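Local coordinates for glycoside hydrolase family protein (Novosphingobium sp. PP1Y, PDB 6Q2F) that probably hydrolyses terminal alpha-L-rhamnose from rhamnose-containing glycosides, acting as an alpha-L-rhamnosidase, at residues A[788-793]-A[875-880]; A[751-756]-A[762-767]; A[807-812]-A[817-822]. All coordinates share one frame; numbering follows the deposited sequence.

Interaction 1: A[788-793]-A[875-880]; sequences RYKTIY and MDVAPD
Lys790 and Val877 meet through carbon alone: CE of the lysine lies 3.8 Å from CG2 of Val877, and its CG sits 4.1 Å from the other methyl, CG1. The contact belongs to a mixed alpha/beta sheet whose central strands run parallel, where the broken strand 788-794 meets the loop that follows helix 868-874. Two bends in the lysine chain, chi2 -59° and chi3 -58°, fold its aliphatic part over the valine, and NZ goes on to salt bridges with Asp780 and Glu779. Its methylenes pack on the valine while the acidic pair holds the ammonium end. Lys790 sits at the break in the strand; just past it, Thr791 offers CB to the selenium of selenomethionine Met875, with 4.2 Å from CB to SE, a loose van der Waals touch without any polar bond. No hydrogen bond links the two segments, so this seam is held by packing.

Further out, the loop is shaped by the end of the helix. Asp876 takes positive phi (63°) in a Schellman motif, turning the chain so that Met875 and Val877, on either side of it in sequence, both reach the strand. Val877 O is bonded to Tyr760 OH, and the selenomethionine also packs on Thr818 and Val820 of the neighbouring strand 818-820. The hydroxyl OG1 of Thr791 is hydrogen-bonded to the backbone O of Thr818.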
ATOM      1  N   ARG A 788     -20.181 -13.692  -1.836  1.00 28.15           N
ATOM      2  CA  ARG A 788     -21.622 -13.632  -2.050  1.00 26.20           C
ATOM      3  C   ARG A 788     -22.139 -12.361  -1.401  1.00 29.92           C
ATOM      4  O   ARG A 788     -21.978 -12.174  -0.193  1.00 29.87           O
ATOM      5  CB  ARG A 788     -22.319 -14.860  -1.456  1.00 26.59           C
ATOM      6  CG  ARG A 788     -23.837 -14.712  -1.306  1.00 31.49           C
ATOM      7  CD  ARG A 788     -24.457 -15.947  -0.655  1.00 31.11           C
ATOM      8  NE  ARG A 788     -24.225 -17.142  -1.451  1.00 28.28           N
ATOM      9  CZ  ARG A 788     -25.009 -17.523  -2.456  1.00 35.79           C
ATOM     10  NH1 ARG A 788     -26.078 -16.795  -2.785  1.00 30.35           N
ATOM     11  NH2 ARG A 788     -24.724 -18.623  -3.136  1.00 33.12           N
ATOM     12  N   TYR A 789     -22.787 -11.507  -2.182  1.00 26.11           N
ATOM     13  CA  TYR A 789     -23.209 -10.203  -1.701  1.00 27.74           C
ATOM     14  C   TYR A 789     -24.708 -10.008  -1.901  1.00 28.80           C
ATOM     15  O   TYR A 789     -25.284 -10.449  -2.908  1.00 29.90           O
ATOM     16  CB  TYR A 789     -22.458  -9.099  -2.436  1.00 32.43           C
ATOM     17  CG  TYR A 789     -20.968  -9.335  -2.480  1.00 29.01           C
ATOM     18  CD1 TYR A 789     -20.166  -8.944  -1.419  1.00 20.24           C
ATOM     19  CD2 TYR A 789     -20.365  -9.953  -3.572  1.00 31.84           C
ATOM     20  CE1 TYR A 789     -18.789  -9.148  -1.439  1.00 29.45           C
ATOM     21  CE2 TYR A 789     -18.974 -10.149  -3.615  1.00 26.41           C
ATOM     22  CZ  TYR A 789     -18.207  -9.751  -2.537  1.00 30.76           C
ATOM     23  OH  TYR A 789     -16.854  -9.959  -2.541  1.00 29.91           O
ATOM     24  N   LYS A 790     -25.308  -9.285  -0.947  1.00 24.88           N
ATOM     25  CA  LYS A 790     -26.698  -8.861  -1.050  1.00 30.97           C
ATOM     26  C   LYS A 790     -26.872  -7.702  -2.016  1.00 30.94           C
ATOM     27  O   LYS A 790     -27.957  -7.543  -2.584  1.00 25.84           O
ATOM     28  CB  LYS A 790     -27.246  -8.440   0.321  1.00 30.85           C
ATOM     29  CG  LYS A 790     -26.980  -9.425   1.432  1.00 31.53           C
ATOM     30  CD  LYS A 790     -27.578 -10.784   1.152  1.00 33.40           C
ATOM     31  CE  LYS A 790     -29.079 -10.732   0.942  1.00 38.90           C
ATOM     32  NZ  LYS A 790     -29.609 -12.119   0.743  1.00 46.59           N
ATOM     33  N   THR A 791     -25.842  -6.882  -2.213  1.00 27.36           N
ATOM     34  CA  THR A 791     -26.014  -5.684  -3.023  1.00 28.60           C
ATOM     35  C   THR A 791     -24.663  -5.154  -3.479  1.00 31.68           C
ATOM     36  O   THR A 791     -23.620  -5.444  -2.881  1.00 25.63           O
ATOM     37  CB  THR A 791     -26.749  -4.590  -2.250  1.00 33.43           C
ATOM     38  OG1 THR A 791     -27.010  -3.492  -3.124  1.00 34.82           O
ATOM     39  CG2 THR A 791     -25.873  -4.098  -1.111  1.00 34.80           C
ATOM     40  N   ILE A 792     -24.705  -4.379  -4.555  1.00 26.05           N
ATOM     41  CA  ILE A 792     -23.603  -3.541  -4.996  1.00 32.66           C
ATOM     42  C   ILE A 792     -23.891  -2.147  -4.481  1.00 33.57           C
ATOM     43  O   ILE A 792     -25.024  -1.668  -4.582  1.00 37.93           O
ATOM     44  CB  ILE A 792     -23.480  -3.532  -6.534  1.00 35.21           C
ATOM     45  CG1 ILE A 792     -22.938  -4.865  -7.045  1.00 34.57           C
ATOM     46  CG2 ILE A 792     -22.593  -2.378  -6.997  1.00 27.87           C
ATOM     47  CD1 ILE A 792     -23.061  -5.041  -8.557  1.00 35.54           C
ATOM     48  N   TYR A 793     -22.883  -1.492  -3.935  1.00 28.56           N
ATOM     49  CA  TYR A 793     -23.001  -0.101  -3.525  1.00 25.04           C
ATOM     50  C   TYR A 793     -22.191   0.771  -4.477  1.00 27.30           C
ATOM     51  O   TYR A 793     -21.039   0.456  -4.772  1.00 29.30           O
ATOM     52  CB  TYR A 793     -22.521   0.077  -2.087  1.00 25.09           C
ATOM     53  CG  TYR A 793     -22.603   1.499  -1.634  1.00 29.91           C
ATOM     54  CD1 TYR A 793     -23.805   2.031  -1.189  1.00 30.29           C
ATOM     55  CD2 TYR A 793     -21.477   2.320  -1.644  1.00 29.23           C
ATOM     56  CE1 TYR A 793     -23.896   3.349  -0.772  1.00 33.00           C
ATOM     57  CE2 TYR A 793     -21.559   3.640  -1.228  1.00 27.73           C
ATOM     58  CZ  TYR A 793     -22.772   4.154  -0.802  1.00 33.40           C
ATOM     59  OH  TYR A 793     -22.870   5.467  -0.399  1.00 36.86           O
HETATM   60  N   MSE A 875     -34.094  -3.896   2.600  1.00 33.69           N
HETATM   61  CA  MSE A 875     -34.046  -5.188   1.925  1.00 35.13           C
HETATM   62  C   MSE A 875     -34.295  -6.320   2.897  1.00 31.60           C
HETATM   63  O   MSE A 875     -34.212  -7.489   2.529  1.00 33.96           O
HETATM   64  CB  MSE A 875     -32.671  -5.420   1.277  1.00 29.82           C
HETATM   65  CG  MSE A 875     -32.338  -4.491   0.152  1.00 36.41           C
HETATM   66 SE   MSE A 875     -30.424  -4.667  -0.293  1.00 44.42          SE
HETATM   67  CE  MSE A 875     -30.059  -2.834  -0.072  1.00 38.59           C
ATOM     68  N   ASP A 876     -34.546  -5.959   4.154  1.00 34.31           N
ATOM     69  CA  ASP A 876     -34.773  -6.929   5.223  1.00 42.65           C
ATOM     70  C   ASP A 876     -33.536  -7.799   5.445  1.00 42.85           C
ATOM     71  O   ASP A 876     -33.634  -9.002   5.683  1.00 45.71           O
ATOM     72  CB  ASP A 876     -36.013  -7.790   4.932  1.00 59.84           C
ATOM     73  CG  ASP A 876     -36.478  -8.576   6.147  1.00 85.32           C
ATOM     74  OD1 ASP A 876     -36.376  -8.048   7.279  1.00 94.59           O
ATOM     75  OD2 ASP A 876     -36.944  -9.724   5.977  1.00 92.66           O
ATOM     76  N   VAL A 877     -32.355  -7.188   5.357  1.00 40.32           N
ATOM     77  CA  VAL A 877     -31.102  -7.877   5.637  1.00 39.71           C
ATOM     78  C   VAL A 877     -30.647  -7.469   7.031  1.00 35.77           C
ATOM     79  O   VAL A 877     -30.251  -6.320   7.252  1.00 34.36           O
ATOM     80  CB  VAL A 877     -30.031  -7.569   4.584  1.00 33.65           C
ATOM     81  CG1 VAL A 877     -28.733  -8.276   4.939  1.00 26.29           C
ATOM     82  CG2 VAL A 877     -30.508  -8.030   3.221  1.00 34.14           C
ATOM     83  N   ALA A 878     -30.694  -8.414   7.968  1.00 31.56           N
ATOM     84  CA  ALA A 878     -30.332  -8.127   9.349  1.00 36.69           C
ATOM     85  C   ALA A 878     -28.831  -7.841   9.470  1.00 38.10           C
ATOM     86  O   ALA A 878     -28.024  -8.386   8.717  1.00 43.14           O
ATOM     87  CB  ALA A 878     -30.708  -9.302  10.258  1.00 29.70           C
ATOM     88  N   PRO A 879     -28.441  -6.990  10.417  1.00 35.72           N
ATOM     89  CA  PRO A 879     -27.011  -6.763  10.680  1.00 30.52           C
ATOM     90  C   PRO A 879     -26.275  -8.066  10.942  1.00 30.86           C
ATOM     91  O   PRO A 879     -26.788  -8.967  11.607  1.00 34.02           O
ATOM     92  CB  PRO A 879     -27.008  -5.883  11.933  1.00 34.84           C
ATOM     93  CG  PRO A 879     -28.397  -5.347  12.065  1.00 43.29           C
ATOM     94  CD  PRO A 879     -29.319  -6.306  11.385  1.00 32.65           C
ATOM     95  N   ASP A 880     -25.049  -8.157  10.421  1.00 30.28           N
ATOM     96  CA  ASP A 880     -24.238  -9.338  10.687  1.00 27.97           C
ATOM     97  C   ASP A 880     -23.680  -9.308  12.100  1.00 31.16           C
ATOM     98  O   ASP A 880     -23.767 -10.303  12.837  1.00 32.32           O
ATOM     99  CB  ASP A 880     -23.106  -9.436   9.665  1.00 38.48           C
ATOM    100  CG  ASP A 880     -22.474 -10.813   9.628  1.00 40.71           C
ATOM    101  OD1 ASP A 880     -23.057 -11.739  10.230  1.00 33.25           O
ATOM    102  OD2 ASP A 880     -21.401 -10.968   8.984  1.00 37.35           O
TER

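Interaction 2: A[751-756]-A[762-767]; sequences EPVADA and YDYINF
Tyr762 has chi1 66°, which sets CG between its backbone N and carbonyl carbon and lifts the ring toward Ala756, while Tyr764, with chi1 -69°, puts CG beside the backbone N and brings its hydroxyl up against Val753. Ala756 CB then lies over one face of the Tyr762 ring, 3.7 Å from the centroid and 23° off the normal, a CH-pi contact. The methyl is displaced toward the CE1–CZ side of the rim, with CB 3.5 Å from CZ of Tyr762. Val753 comes from the opposite direction to both tyrosines and sets one methyl against both hydroxyls: its CG1 is 3.4 Å from Tyr762 OH and 3.3 Å from Tyr764 OH. Neither approach is a hydrogen bond, and CG1 meets both rings obliquely.

The tyrosines stand two residues apart on strand 762-765, which pairs in parallel with strand 734-737 in a mixed alpha/beta sheet, and the loop after helix 744-747 runs across their outer ends. Tyr736 of that neighbouring strand meets Tyr764 edge-to-face and also touches Val753. Lys627, from helix 620-636, makes a cation-pi contact with the Tyr762 ring and touches Tyr764 as well. Without the Tyr762 ring, as with an alanine here, the methyl of Ala756 would probably lose its aromatic surface and Lys627 its cation-pi partner, and a gap would open beside Val753. Where the strand ends, Asn766 occupies the N-cap of helix 767-773, its OD1 accepting from the backbone N of Ala769.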
ATOM      1  N   GLU A 751      -8.413  10.457   3.420  1.00 35.41           N
ATOM      2  CA  GLU A 751      -9.649  10.307   4.155  1.00 38.60           C
ATOM      3  C   GLU A 751     -10.178   8.897   3.975  1.00 37.35           C
ATOM      4  O   GLU A 751     -10.291   8.429   2.833  1.00 40.78           O
ATOM      5  CB  GLU A 751     -10.677  11.326   3.667  1.00 48.80           C
ATOM      6  CG  GLU A 751     -10.221  12.759   3.882  1.00 68.60           C
ATOM      7  CD  GLU A 751     -11.250  13.780   3.446  1.00 91.59           C
ATOM      8  OE1 GLU A 751     -12.150  13.423   2.649  1.00 99.48           O
ATOM      9  OE2 GLU A 751     -11.160  14.941   3.908  1.00 99.15           O
ATOM     10  N   PRO A 752     -10.496   8.187   5.054  1.00 33.70           N
ATOM     11  CA  PRO A 752     -11.027   6.833   4.901  1.00 36.21           C
ATOM     12  C   PRO A 752     -12.394   6.855   4.237  1.00 35.96           C
ATOM     13  O   PRO A 752     -13.085   7.871   4.199  1.00 33.52           O
ATOM     14  CB  PRO A 752     -11.118   6.317   6.334  1.00 29.68           C
ATOM     15  CG  PRO A 752     -11.296   7.562   7.150  1.00 30.94           C
ATOM     16  CD  PRO A 752     -10.467   8.620   6.461  1.00 32.36           C
ATOM     17  N   VAL A 753     -12.772   5.710   3.688  1.00 31.43           N
ATOM     18  CA  VAL A 753     -14.077   5.584   3.054  1.00 32.10           C
ATOM     19  C   VAL A 753     -15.146   5.943   4.094  1.00 37.28           C
ATOM     20  O   VAL A 753     -15.192   5.368   5.191  1.00 34.80           O
ATOM     21  CB  VAL A 753     -14.248   4.174   2.443  1.00 28.83           C
ATOM     22  CG1 VAL A 753     -14.270   3.058   3.533  1.00 27.40           C
ATOM     23  CG2 VAL A 753     -15.475   4.115   1.545  1.00 29.68           C
ATOM     24  N   ALA A 754     -15.948   6.969   3.806  1.00 30.10           N
ATOM     25  CA  ALA A 754     -16.945   7.432   4.773  1.00 34.63           C
ATOM     26  C   ALA A 754     -18.303   6.797   4.544  1.00 33.98           C
ATOM     27  O   ALA A 754     -19.239   7.084   5.287  1.00 38.23           O
ATOM     28  CB  ALA A 754     -17.078   8.958   4.719  1.00 27.34           C
ATOM     29  N   ASP A 755     -18.368   5.879   3.593  1.00 40.16           N
ATOM     30  CA  ASP A 755     -19.549   5.460   2.851  1.00 46.42           C
ATOM     31  C   ASP A 755     -19.979   4.040   3.173  1.00 42.93           C
ATOM     32  O   ASP A 755     -21.086   3.639   2.792  1.00 35.29           O
ATOM     33  CB  ASP A 755     -19.234   5.545   1.329  1.00 32.93           C
ATOM     34  CG  ASP A 755     -20.198   6.409   0.598  1.00 50.58           C
ATOM     35  OD1 ASP A 755     -21.092   6.953   1.278  1.00 74.73           O
ATOM     36  OD2 ASP A 755     -20.100   6.548  -0.631  1.00 56.32           O
ATOM     37  N   ALA A 756     -19.104   3.275   3.793  1.00 35.33           N
ATOM     38  CA  ALA A 756     -19.128   1.843   3.966  1.00 31.63           C
ATOM     39  C   ALA A 756     -20.016   1.449   5.135  1.00 34.50           C
ATOM     40  O   ALA A 756     -20.234   2.231   6.056  1.00 35.68           O
ATOM     41  CB  ALA A 756     -17.702   1.338   4.185  1.00 27.03           C
ATOM     42  N   TYR A 762     -17.835  -5.751   4.114  1.00 28.19           N
ATOM     43  CA  TYR A 762     -17.835  -5.356   2.717  1.00 27.34           C
ATOM     44  C   TYR A 762     -16.492  -5.663   2.075  1.00 29.09           C
ATOM     45  O   TYR A 762     -15.461  -5.780   2.749  1.00 27.85           O
ATOM     46  CB  TYR A 762     -18.157  -3.867   2.536  1.00 27.91           C
ATOM     47  CG  TYR A 762     -17.121  -2.906   3.080  1.00 36.58           C
ATOM     48  CD1 TYR A 762     -17.066  -2.603   4.443  1.00 35.49           C
ATOM     49  CD2 TYR A 762     -16.235  -2.258   2.227  1.00 30.02           C
ATOM     50  CE1 TYR A 762     -16.125  -1.705   4.947  1.00 29.16           C
ATOM     51  CE2 TYR A 762     -15.304  -1.365   2.713  1.00 29.70           C
ATOM     52  CZ  TYR A 762     -15.243  -1.094   4.074  1.00 36.94           C
ATOM     53  OH  TYR A 762     -14.317  -0.189   4.545  1.00 36.19           O
ATOM     54  N   ASP A 763     -16.550  -5.837   0.755  1.00 28.79           N
ATOM     55  CA  ASP A 763     -15.404  -5.914  -0.135  1.00 28.98           C
ATOM     56  C   ASP A 763     -15.497  -4.766  -1.131  1.00 30.96           C
ATOM     57  O   ASP A 763     -16.599  -4.349  -1.515  1.00 26.68           O
ATOM     58  CB  ASP A 763     -15.387  -7.233  -0.933  1.00 25.62           C
ATOM     59  CG  ASP A 763     -15.090  -8.450  -0.081  1.00 28.96           C
ATOM     60  OD1 ASP A 763     -14.324  -8.312   0.893  1.00 32.28           O
ATOM     61  OD2 ASP A 763     -15.616  -9.547  -0.412  1.00 26.21           O
ATOM     62  N   TYR A 764     -14.350  -4.263  -1.564  1.00 29.87           N
ATOM     63  CA  TYR A 764     -14.337  -3.412  -2.741  1.00 22.36           C
ATOM     64  C   TYR A 764     -14.402  -4.280  -3.990  1.00 24.27           C
ATOM     65  O   TYR A 764     -13.841  -5.381  -4.028  1.00 23.82           O
ATOM     66  CB  TYR A 764     -13.073  -2.568  -2.800  1.00 26.29           C
ATOM     67  CG  TYR A 764     -12.987  -1.506  -1.747  1.00 31.50           C
ATOM     68  CD1 TYR A 764     -13.916  -0.475  -1.705  1.00 26.65           C
ATOM     69  CD2 TYR A 764     -11.965  -1.513  -0.807  1.00 22.98           C
ATOM     70  CE1 TYR A 764     -13.835   0.524  -0.752  1.00 25.58           C
ATOM     71  CE2 TYR A 764     -11.875  -0.515   0.146  1.00 24.19           C
ATOM     72  CZ  TYR A 764     -12.809   0.495   0.168  1.00 26.19           C
ATOM     73  OH  TYR A 764     -12.722   1.469   1.123  1.00 26.16           O
ATOM     74  N   ILE A 765     -15.092  -3.782  -5.019  1.00 24.88           N
ATOM     75  CA  ILE A 765     -15.065  -4.385  -6.350  1.00 26.58           C
ATOM     76  C   ILE A 765     -14.688  -3.297  -7.338  1.00 25.39           C
ATOM     77  O   ILE A 765     -15.158  -2.156  -7.227  1.00 21.30           O
ATOM     78  CB  ILE A 765     -16.410  -5.031  -6.759  1.00 26.86           C
ATOM     79  CG1 ILE A 765     -17.556  -4.026  -6.696  1.00 24.66           C
ATOM     80  CG2 ILE A 765     -16.743  -6.200  -5.876  1.00 24.71           C
ATOM     81  CD1 ILE A 765     -18.837  -4.558  -7.384  1.00 32.11           C
ATOM     82  N   ASN A 766     -13.813  -3.634  -8.279  1.00 26.21           N
ATOM     83  CA  ASN A 766     -13.410  -2.735  -9.342  1.00 27.44           C
ATOM     84  C   ASN A 766     -14.148  -3.105 -10.625  1.00 32.33           C
ATOM     85  O   ASN A 766     -15.052  -3.954 -10.636  1.00 29.41           O
ATOM     86  CB  ASN A 766     -11.883  -2.769  -9.508  1.00 25.33           C
ATOM     87  CG  ASN A 766     -11.370  -4.116 -10.006  1.00 28.13           C
ATOM     88  OD1 ASN A 766     -12.095  -5.112 -10.006  1.00 27.56           O
ATOM     89  ND2 ASN A 766     -10.094  -4.154 -10.406  1.00 22.79           N
ATOM     90  N   PHE A 767     -13.779  -2.453 -11.729  1.00 33.46           N
ATOM     91  CA  PHE A 767     -14.483  -2.693 -12.984  1.00 24.37           C
ATOM     92  C   PHE A 767     -14.380  -4.156 -13.398  1.00 25.31           C
ATOM     93  O   PHE A 767     -15.384  -4.764 -13.783  1.00 27.66           O
ATOM     94  CB  PHE A 767     -13.937  -1.752 -14.066  1.00 22.45           C
ATOM     95  CG  PHE A 767     -14.457  -2.030 -15.462  1.00 24.09           C
ATOM     96  CD1 PHE A 767     -15.606  -1.403 -15.935  1.00 25.82           C
ATOM     97  CD2 PHE A 767     -13.770  -2.890 -16.306  1.00 26.19           C
ATOM     98  CE1 PHE A 767     -16.077  -1.643 -17.230  1.00 23.09           C
ATOM     99  CE2 PHE A 767     -14.225  -3.144 -17.620  1.00 24.83           C
ATOM    100  CZ  PHE A 767     -15.374  -2.509 -18.082  1.00 22.21           C
TER

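Interaction 3: A[807-812]-A[817-822]; sequences RKLAAL and ATVVGK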
ATOM      1  N   ARG A 807     -23.733  -1.168 -18.515  1.00 28.24           N
ATOM      2  CA  ARG A 807     -24.342  -2.332 -19.144  1.00 35.90           C
ATOM      3  C   ARG A 807     -24.333  -3.529 -18.207  1.00 33.00           C
ATOM      4  O   ARG A 807     -25.350  -4.208 -18.027  1.00 34.88           O
ATOM      5  CB  ARG A 807     -23.597  -2.682 -20.425  1.00 37.30           C
ATOM      6  CG  ARG A 807     -24.033  -1.889 -21.647  1.00 36.68           C
ATOM      7  CD  ARG A 807     -22.997  -2.069 -22.768  1.00 33.74           C
ATOM      8  NE  ARG A 807     -23.505  -1.602 -24.050  1.00 39.69           N
ATOM      9  CZ  ARG A 807     -22.784  -1.553 -25.159  1.00 38.59           C
ATOM     10  NH1 ARG A 807     -21.514  -1.937 -25.130  1.00 39.34           N
ATOM     11  NH2 ARG A 807     -23.333  -1.124 -26.288  1.00 39.99           N
ATOM     12  N   LYS A 808     -23.169  -3.821 -17.627  1.00 33.59           N
ATOM     13  CA  LYS A 808     -23.070  -4.975 -16.748  1.00 35.71           C
ATOM     14  C   LYS A 808     -23.916  -4.780 -15.504  1.00 32.62           C
ATOM     15  O   LYS A 808     -24.585  -5.709 -15.038  1.00 34.42           O
ATOM     16  CB  LYS A 808     -21.614  -5.232 -16.365  1.00 39.44           C
ATOM     17  CG  LYS A 808     -21.437  -6.602 -15.752  1.00 52.35           C
ATOM     18  CD  LYS A 808     -21.592  -7.708 -16.807  1.00 62.22           C
ATOM     19  CE  LYS A 808     -21.796  -9.069 -16.145  1.00 68.22           C
ATOM     20  NZ  LYS A 808     -21.800 -10.208 -17.114  1.00 71.98           N
ATOM     21  N   LEU A 809     -23.912  -3.569 -14.961  1.00 30.69           N
ATOM     22  CA  LEU A 809     -24.696  -3.291 -13.766  1.00 30.97           C
ATOM     23  C   LEU A 809     -26.183  -3.448 -14.051  1.00 35.17           C
ATOM     24  O   LEU A 809     -26.906  -4.103 -13.291  1.00 32.36           O
ATOM     25  CB  LEU A 809     -24.368  -1.888 -13.278  1.00 30.10           C
ATOM     26  CG  LEU A 809     -24.891  -1.477 -11.925  1.00 37.19           C
ATOM     27  CD1 LEU A 809     -24.026  -2.118 -10.815  1.00 26.20           C
ATOM     28  CD2 LEU A 809     -24.866   0.036 -11.876  1.00 40.60           C
ATOM     29  N   ALA A 810     -26.649  -2.874 -15.165  1.00 32.59           N
ATOM     30  CA  ALA A 810     -28.041  -3.047 -15.564  1.00 30.00           C
ATOM     31  C   ALA A 810     -28.376  -4.514 -15.773  1.00 33.34           C
ATOM     32  O   ALA A 810     -29.462  -4.966 -15.394  1.00 32.60           O
ATOM     33  CB  ALA A 810     -28.333  -2.254 -16.841  1.00 24.30           C
ATOM     34  N   ALA A 811     -27.466  -5.276 -16.383  1.00 29.52           N
ATOM     35  CA  ALA A 811     -27.772  -6.676 -16.653  1.00 31.18           C
ATOM     36  C   ALA A 811     -27.882  -7.468 -15.351  1.00 36.07           C
ATOM     37  O   ALA A 811     -28.745  -8.345 -15.217  1.00 35.71           O
ATOM     38  CB  ALA A 811     -26.709  -7.282 -17.571  1.00 27.33           C
ATOM     39  N   LEU A 812     -27.028  -7.164 -14.371  1.00 30.88           N
ATOM     40  CA  LEU A 812     -27.126  -7.859 -13.093  1.00 30.86           C
ATOM     41  C   LEU A 812     -28.414  -7.488 -12.370  1.00 31.81           C
ATOM     42  O   LEU A 812     -29.104  -8.364 -11.839  1.00 33.94           O
ATOM     43  CB  LEU A 812     -25.909  -7.545 -12.227  1.00 30.15           C
ATOM     44  CG  LEU A 812     -24.563  -8.067 -12.738  1.00 33.30           C
ATOM     45  CD1 LEU A 812     -23.424  -7.443 -11.948  1.00 27.13           C
ATOM     46  CD2 LEU A 812     -24.511  -9.585 -12.635  1.00 32.84           C
ATOM     47  N   ALA A 817     -30.401  -8.733  -9.198  1.00 30.47           N
ATOM     48  CA  ALA A 817     -29.565  -8.170  -8.147  1.00 29.88           C
ATOM     49  C   ALA A 817     -30.074  -6.806  -7.692  1.00 29.12           C
ATOM     50  O   ALA A 817     -30.817  -6.117  -8.393  1.00 34.53           O
ATOM     51  CB  ALA A 817     -28.113  -8.042  -8.611  1.00 27.25           C
ATOM     52  N   THR A 818     -29.622  -6.408  -6.512  1.00 30.11           N
ATOM     53  CA  THR A 818     -29.923  -5.108  -5.931  1.00 33.54           C
ATOM     54  C   THR A 818     -28.708  -4.197  -6.023  1.00 35.46           C
ATOM     55  O   THR A 818     -27.583  -4.620  -5.725  1.00 34.07           O
ATOM     56  CB  THR A 818     -30.354  -5.261  -4.468  1.00 38.08           C
ATOM     57  OG1 THR A 818     -31.414  -6.223  -4.395  1.00 40.07           O
ATOM     58  CG2 THR A 818     -30.820  -3.935  -3.891  1.00 40.17           C
ATOM     59  N   VAL A 819     -28.937  -2.955  -6.436  1.00 36.48           N
ATOM     60  CA  VAL A 819     -27.911  -1.919  -6.467  1.00 35.64           C
ATOM     61  C   VAL A 819     -28.366  -0.782  -5.570  1.00 35.81           C
ATOM     62  O   VAL A 819     -29.518  -0.340  -5.649  1.00 36.89           O
ATOM     63  CB  VAL A 819     -27.644  -1.390  -7.891  1.00 29.43           C
ATOM     64  CG1 VAL A 819     -26.857  -0.079  -7.837  1.00 26.60           C
ATOM     65  CG2 VAL A 819     -26.916  -2.410  -8.706  1.00 27.48           C
ATOM     66  N   VAL A 820     -27.469  -0.332  -4.697  1.00 30.36           N
ATOM     67  CA  VAL A 820     -27.698   0.827  -3.844  1.00 34.85           C
ATOM     68  C   VAL A 820     -26.785   1.939  -4.330  1.00 33.83           C
ATOM     69  O   VAL A 820     -25.554   1.797  -4.303  1.00 32.36           O
ATOM     70  CB  VAL A 820     -27.422   0.504  -2.371  1.00 34.33           C
ATOM     71  CG1 VAL A 820     -27.647   1.747  -1.495  1.00 30.06           C
ATOM     72  CG2 VAL A 820     -28.275  -0.667  -1.940  1.00 30.70           C
ATOM     73  N   GLY A 821     -27.378   3.039  -4.757  1.00 30.14           N
ATOM     74  CA  GLY A 821     -26.595   4.171  -5.204  1.00 30.23           C
ATOM     75  C   GLY A 821     -27.416   5.094  -6.064  1.00 32.58           C
ATOM     76  O   GLY A 821     -28.480   4.744  -6.572  1.00 35.70           O
ATOM     77  N   LYS A 822     -26.889   6.295  -6.248  1.00 41.95           N
ATOM     78  CA  LYS A 822     -27.543   7.282  -7.083  1.00 42.55           C
ATOM     79  C   LYS A 822     -27.015   7.200  -8.510  1.00 38.31           C
ATOM     80  O   LYS A 822     -25.909   6.699  -8.773  1.00 35.89           O
ATOM     81  CB  LYS A 822     -27.358   8.684  -6.500  1.00 50.62           C
ATOM     82  CG  LYS A 822     -28.223   8.886  -5.253  1.00 57.52           C
ATOM     83  CD  LYS A 822     -27.974  10.205  -4.539  1.00 66.24           C
ATOM     84  CE  LYS A 822     -28.898  10.325  -3.330  1.00 70.09           C
ATOM     85  NZ  LYS A 822     -28.553  11.480  -2.446  1.00 74.83           N
TER
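Leu812 O is gripped by two donors. The backbone N of Ala817 reaches it at 3.0 Å with a nearly straight N-H...O angle of 162°, and ND2 of Asn776 supplies a second hydrogen bond. The amide approaches with a C=O...N angle of 136°, tilted 31° from the carbonyl plane. This carbonyl lies in the last turns of helix 803-814, so its bond to Ala817 ties the end of the helix to the residue just ahead of strand 818-820. The same turn brings the methyl of Ala817 close: its CB is 3.4 Å from Leu812 O, and the two CB atoms of Leu812 and Ala817 are 4.3 Å apart. Beyond CB the leucine turns off the strand and packs on Leu781.

One helical turn earlier, Leu809 makes the hydrophobic half of the contact. With CG anti to the backbone N, the side chain reaches over to the strand even though its CB does not point at it. CD1 of Leu809 reaches CG2 of Val819 at 3.6 Å, and CG of the leucine also lies 3.9 Å from that methyl, so one valine branch takes both atoms. The two side chains cross at a slant, and both are buried.

Strand 788-794, helix 803-814 and strand 818-820 form a beta-alpha-beta unit whose two strands are parallel neighbours in the sheet. Leu809 also touches Ile792 of the first strand, Val819 is backbone-bonded to Arg861 and Ile863 of strand 860-863 on the other side, and Ala810, pointing away from strand 818-820, packs the helix against Leu844 and Leu848 of helix 838-848.

Following the chain from the N terminus, interaction 2 comes first and closes a short loop leading into strand 762-765. It is complete before strand 788-794 opens interaction 1, whose far side, 875-880, arrives only after helix 868-874. Inside that long loop nests interaction 3, which closes the tight turn from helix 803-814 to strand 818-820; none of the three cross. All reach one mixed sheet. Interactions 1 and 3 share a strand border, with Ile792 O 2.8 Å from Val820 N, while Tyr789 OH to Asp763 OD2, 2.5 Å, joins interaction 1 to interaction 2. Interactions 2 and 3 do not touch, their nearest atoms being about 7 Å apart.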